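Local coordinates for SAM-dependent O-methyltransferase (Thermotoga maritima, PDB 1O54), which probably methylates N1 of adenosine 58 in tRNA, using S-adenosyl-L-methionine as the methyl donor, at residues V110-V121 / A133-E144. Sequence-based numbering, arbitrary orientation.
Sequences VKEGDRIIDTGV and AVGSSGKVFAYE
Glu-144 reaches Val-121, and Glu-112 reaches Ser-137, through similar torsions: in each glutamate, CG stands opposite the backbone N (chi1 179° and -175°) and the chain then bends at chi2. The bend swings Glu-144 OE1 to the N-H of Val-121, 2.9 Å from its N, which approaches from above the carboxylate plane. At the far end, Glu-112 OE1 takes two donors from Ser-137: OG at 2.6 Å on its anti lone pair, and N nearly in line with the C-O bond. A short polar serine suits this loop, since its hydroxyl and amide grip one oxygen together; Glu-112 OE2 forms a salt bridge with Arg-165 of a second subunit. Gly-135, at positive phi, leaves room for that carboxylate. Between the ends, strands 115-119 and 139-143 pair in parallel, as in Phe-141 N to Ile-116 O, 2.7 Å. Branched Ile-116 and Val-110 press CG1 against Val-134 CG1, both at 3.5 Å, packing the strand and the loop before it against the end of helix 125-134. At the last residues of the two strands, Thr-119 OG1 donates to Tyr-143 O at 2.8 Å, from above the carbonyl plane. This is the beta-alpha-beta crossover of a Rossmann-like methyltransferase. Glu-144, a predicted S-adenosyl-L-methionine ligand, also accepts from Gly-122 N and pairs with Arg-146; these bonds fix the carboxylate's rotation beside the glycine-containing loop, probably positioning it for the cofactor.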
loop_
_atom_site.group_PDB
_atom_site.type_symbol
_atom_site.label_atom_id
_atom_site.label_comp_id
_atom_site.label_asym_id
_atom_site.label_seq_id
_atom_site.Cartn_x
_atom_site.Cartn_y
_atom_site.Cartn_z
ATOM N N VAL A 110 -8.919 24.204 7.168
ATOM C CA VAL A 110 -10.184 24.919 6.981
ATOM C C VAL A 110 -10.971 24.893 8.301
ATOM O O VAL A 110 -11.190 23.833 8.892
ATOM C CB VAL A 110 -11.038 24.381 5.816
ATOM C CG1 VAL A 110 -12.256 25.223 5.621
ATOM C CG2 VAL A 110 -10.215 24.275 4.532
ATOM N N LYS A 111 -11.360 26.084 8.746
ATOM C CA LYS A 111 -11.946 26.257 10.062
ATOM C C LYS A 111 -12.939 27.408 10.060
ATOM O O LYS A 111 -13.070 28.159 9.093
ATOM C CB LYS A 111 -10.845 26.530 11.065
ATOM C CG LYS A 111 -10.186 27.850 10.856
ATOM C CD LYS A 111 -8.913 28.031 11.677
ATOM C CE LYS A 111 -8.533 29.529 11.707
ATOM N NZ LYS A 111 -8.171 30.166 10.396
ATOM N N GLU A 112 -13.668 27.496 11.169
ATOM C CA GLU A 112 -14.753 28.477 11.336
ATOM C C GLU A 112 -14.310 29.849 10.905
ATOM O O GLU A 112 -13.305 30.380 11.398
ATOM C CB GLU A 112 -15.204 28.508 12.806
ATOM C CG GLU A 112 -16.405 29.414 13.070
ATOM C CD GLU A 112 -17.711 28.898 12.524
ATOM O OE1 GLU A 112 -18.471 29.717 11.914
ATOM O OE2 GLU A 112 -18.002 27.693 12.709
ATOM N N GLY A 113 -15.101 30.464 10.042
ATOM C CA GLY A 113 -14.856 31.828 9.594
ATOM C C GLY A 113 -13.889 31.998 8.432
ATOM O O GLY A 113 -13.695 33.120 7.952
ATOM N N ASP A 114 -13.244 30.929 7.998
ATOM C CA ASP A 114 -12.307 30.996 6.903
ATOM C C ASP A 114 -12.993 31.408 5.596
ATOM O O ASP A 114 -14.182 31.115 5.355
ATOM C CB ASP A 114 -11.611 29.680 6.640
ATOM C CG ASP A 114 -10.414 29.421 7.518
ATOM O OD1 ASP A 114 -10.009 30.319 8.317
ATOM O OD2 ASP A 114 -9.842 28.293 7.448
ATOM N N ARG A 115 -12.225 32.122 4.798
ATOM C CA ARG A 115 -12.564 32.439 3.418
ATOM C C ARG A 115 -11.689 31.532 2.532
ATOM O O ARG A 115 -10.443 31.556 2.629
ATOM C CB ARG A 115 -12.277 33.913 3.121
ATOM C CG ARG A 115 -13.247 34.845 3.872
ATOM C CD ARG A 115 -12.775 36.308 3.996
ATOM N NE ARG A 115 -12.699 36.949 2.684
ATOM C CZ ARG A 115 -11.566 37.236 2.021
ATOM N NH1 ARG A 115 -10.380 36.939 2.520
ATOM N NH2 ARG A 115 -11.631 37.862 0.863
ATOM N N ILE A 116 -12.346 30.771 1.668
ATOM C CA ILE A 116 -11.708 29.709 0.906
ATOM C C ILE A 116 -12.086 29.874 -0.574
ATOM O O ILE A 116 -13.263 30.101 -0.874
ATOM C CB ILE A 116 -12.256 28.342 1.360
ATOM C CG1 ILE A 116 -12.033 28.109 2.857
ATOM C CG2 ILE A 116 -11.645 27.226 0.495
ATOM C CD1 ILE A 116 -10.633 28.033 3.267
ATOM N N ILE A 117 -11.125 29.734 -1.476
ATOM C CA ILE A 117 -11.411 29.690 -2.919
ATOM C C ILE A 117 -11.400 28.215 -3.330
ATOM O O ILE A 117 -10.493 27.472 -2.964
ATOM C CB ILE A 117 -10.399 30.523 -3.719
ATOM C CG1 ILE A 117 -10.683 32.027 -3.502
ATOM C CG2 ILE A 117 -10.402 30.188 -5.197
ATOM C CD1 ILE A 117 -9.601 32.925 -4.000
ATOM N N ASP A 118 -12.374 27.832 -4.139
ATOM C CA ASP A 118 -12.473 26.481 -4.699
ATOM C C ASP A 118 -12.688 26.624 -6.198
ATOM O O ASP A 118 -13.594 27.315 -6.639
ATOM C CB ASP A 118 -13.679 25.800 -4.068
ATOM C CG ASP A 118 -13.912 24.397 -4.582
ATOM O OD1 ASP A 118 -15.097 24.034 -4.857
ATOM O OD2 ASP A 118 -12.974 23.598 -4.771
ATOM N N THR A 119 -11.853 25.988 -7.009
ATOM C CA THR A 119 -12.079 26.025 -8.449
ATOM C C THR A 119 -11.351 24.878 -9.152
ATOM O O THR A 119 -10.249 24.584 -8.755
ATOM C CB THR A 119 -11.609 27.371 -9.007
ATOM O OG1 THR A 119 -12.053 27.531 -10.373
ATOM C CG2 THR A 119 -10.092 27.535 -9.039
ATOM N N GLY A 120 -11.934 24.234 -10.165
ATOM C CA GLY A 120 -13.329 24.281 -10.521
ATOM C C GLY A 120 -14.162 23.601 -9.465
ATOM O O GLY A 120 -13.649 23.206 -8.421
ATOM N N VAL A 121 -15.450 23.457 -9.737
ATOM C CA VAL A 121 -16.380 22.968 -8.751
ATOM C C VAL A 121 -16.995 21.628 -9.129
ATOM O O VAL A 121 -17.233 20.780 -8.271
ATOM C CB VAL A 121 -17.475 24.019 -8.520
ATOM C CG1 VAL A 121 -18.381 23.601 -7.400
ATOM C CG2 VAL A 121 -16.822 25.346 -8.188
ATOM N N ALA A 133 -16.641 22.747 6.579
ATOM C CA ALA A 133 -15.520 23.153 7.387
ATOM C C ALA A 133 -15.420 24.651 7.707
ATOM O O ALA A 133 -14.834 25.011 8.726
ATOM C CB ALA A 133 -14.214 22.688 6.755
ATOM N N VAL A 134 -15.937 25.531 6.860
ATOM C CA VAL A 134 -15.817 26.980 7.139
ATOM C C VAL A 134 -16.822 27.463 8.194
ATOM O O VAL A 134 -16.778 28.626 8.630
ATOM C CB VAL A 134 -15.931 27.841 5.866
ATOM C CG1 VAL A 134 -14.850 27.450 4.794
ATOM C CG2 VAL A 134 -17.323 27.746 5.278
ATOM N N GLY A 135 -17.776 26.598 8.552
ATOM C CA GLY A 135 -18.802 26.966 9.519
ATOM C C GLY A 135 -19.828 27.933 8.965
ATOM O O GLY A 135 -19.801 28.308 7.792
ATOM N N SER A 136 -20.772 28.344 9.804
ATOM C CA SER A 136 -21.769 29.311 9.356
ATOM C C SER A 136 -21.199 30.708 9.074
ATOM O O SER A 136 -21.837 31.501 8.364
ATOM C CB SER A 136 -22.908 29.441 10.381
ATOM O OG SER A 136 -22.430 29.975 11.603
ATOM N N SER A 137 -20.048 31.029 9.657
ATOM C CA SER A 137 -19.449 32.375 9.533
ATOM C C SER A 137 -18.397 32.553 8.416
ATOM O O SER A 137 -17.952 33.678 8.135
ATOM C CB SER A 137 -18.854 32.815 10.892
ATOM O OG SER A 137 -17.636 32.122 11.202
ATOM N N GLY A 138 -17.977 31.447 7.824
ATOM C CA GLY A 138 -17.008 31.455 6.742
ATOM C C GLY A 138 -17.692 31.499 5.385
ATOM O O GLY A 138 -18.927 31.597 5.281
ATOM N N LYS A 139 -16.890 31.379 4.335
ATOM C CA LYS A 139 -17.418 31.399 2.985
ATOM C C LYS A 139 -16.485 30.686 2.026
ATOM O O LYS A 139 -15.247 30.849 2.127
ATOM C CB LYS A 139 -17.584 32.825 2.502
ATOM C CG LYS A 139 -18.422 32.975 1.232
ATOM C CD LYS A 139 -19.886 32.541 1.438
ATOM C CE LYS A 139 -20.697 33.571 2.209
ATOM N NZ LYS A 139 -22.178 33.334 2.196
ATOM N N VAL A 140 -17.083 29.934 1.101
ATOM C CA VAL A 140 -16.377 29.345 -0.035
ATOM C C VAL A 140 -16.745 30.125 -1.288
ATOM O O VAL A 140 -17.919 30.257 -1.629
ATOM C CB VAL A 140 -16.706 27.851 -0.206
ATOM C CG1 VAL A 140 -15.894 27.239 -1.347
ATOM C CG2 VAL A 140 -16.427 27.119 1.111
ATOM N N PHE A 141 -15.716 30.652 -1.952
ATOM C CA PHE A 141 -15.889 31.339 -3.253
ATOM C C PHE A 141 -15.536 30.300 -4.301
ATOM O O PHE A 141 -14.363 29.927 -4.485
ATOM C CB PHE A 141 -14.992 32.571 -3.317
ATOM C CG PHE A 141 -15.223 33.514 -2.181
ATOM C CD1 PHE A 141 -16.267 34.407 -2.214
ATOM C CD2 PHE A 141 -14.410 33.471 -1.050
ATOM C CE1 PHE A 141 -16.497 35.274 -1.166
ATOM C CE2 PHE A 141 -14.650 34.313 0.011
ATOM C CZ PHE A 141 -15.687 35.198 -0.024
ATOM N N ALA A 142 -16.576 29.804 -4.944
ATOM C CA ALA A 142 -16.465 28.671 -5.855
ATOM C C ALA A 142 -16.573 29.113 -7.301
ATOM O O ALA A 142 -17.668 29.463 -7.779
ATOM C CB ALA A 142 -17.547 27.638 -5.504
ATOM N N TYR A 143 -15.438 29.100 -7.995
ATOM C CA TYR A 143 -15.383 29.574 -9.358
ATOM C C TYR A 143 -15.602 28.407 -10.314
ATOM O O TYR A 143 -14.855 27.426 -10.295
ATOM C CB TYR A 143 -14.048 30.224 -9.623
ATOM C CG TYR A 143 -13.864 31.569 -8.974
ATOM C CD1 TYR A 143 -13.663 31.699 -7.617
ATOM C CD2 TYR A 143 -13.803 32.725 -9.754
ATOM C CE1 TYR A 143 -13.461 32.962 -7.037
ATOM C CE2 TYR A 143 -13.615 33.975 -9.192
ATOM C CZ TYR A 143 -13.450 34.088 -7.841
ATOM O OH TYR A 143 -13.255 35.337 -7.292
ATOM N N GLU A 144 -16.618 28.528 -11.139
ATOM C CA GLU A 144 -16.960 27.503 -12.108
ATOM C C GLU A 144 -17.525 28.142 -13.331
ATOM O O GLU A 144 -18.695 28.493 -13.345
ATOM C CB GLU A 144 -17.978 26.554 -11.531
ATOM C CG GLU A 144 -18.436 25.459 -12.472
ATOM C CD GLU A 144 -17.294 24.633 -12.975
ATOM O OE1 GLU A 144 -16.819 23.727 -12.230
ATOM O OE2 GLU A 144 -16.843 24.911 -14.111
HETATM O O HOH W 1 -13.464 23.257 10.329
HETATM O O HOH W 2 -20.711 27.375 12.826
HETATM O O HOH W 3 -15.423 34.999 7.219
#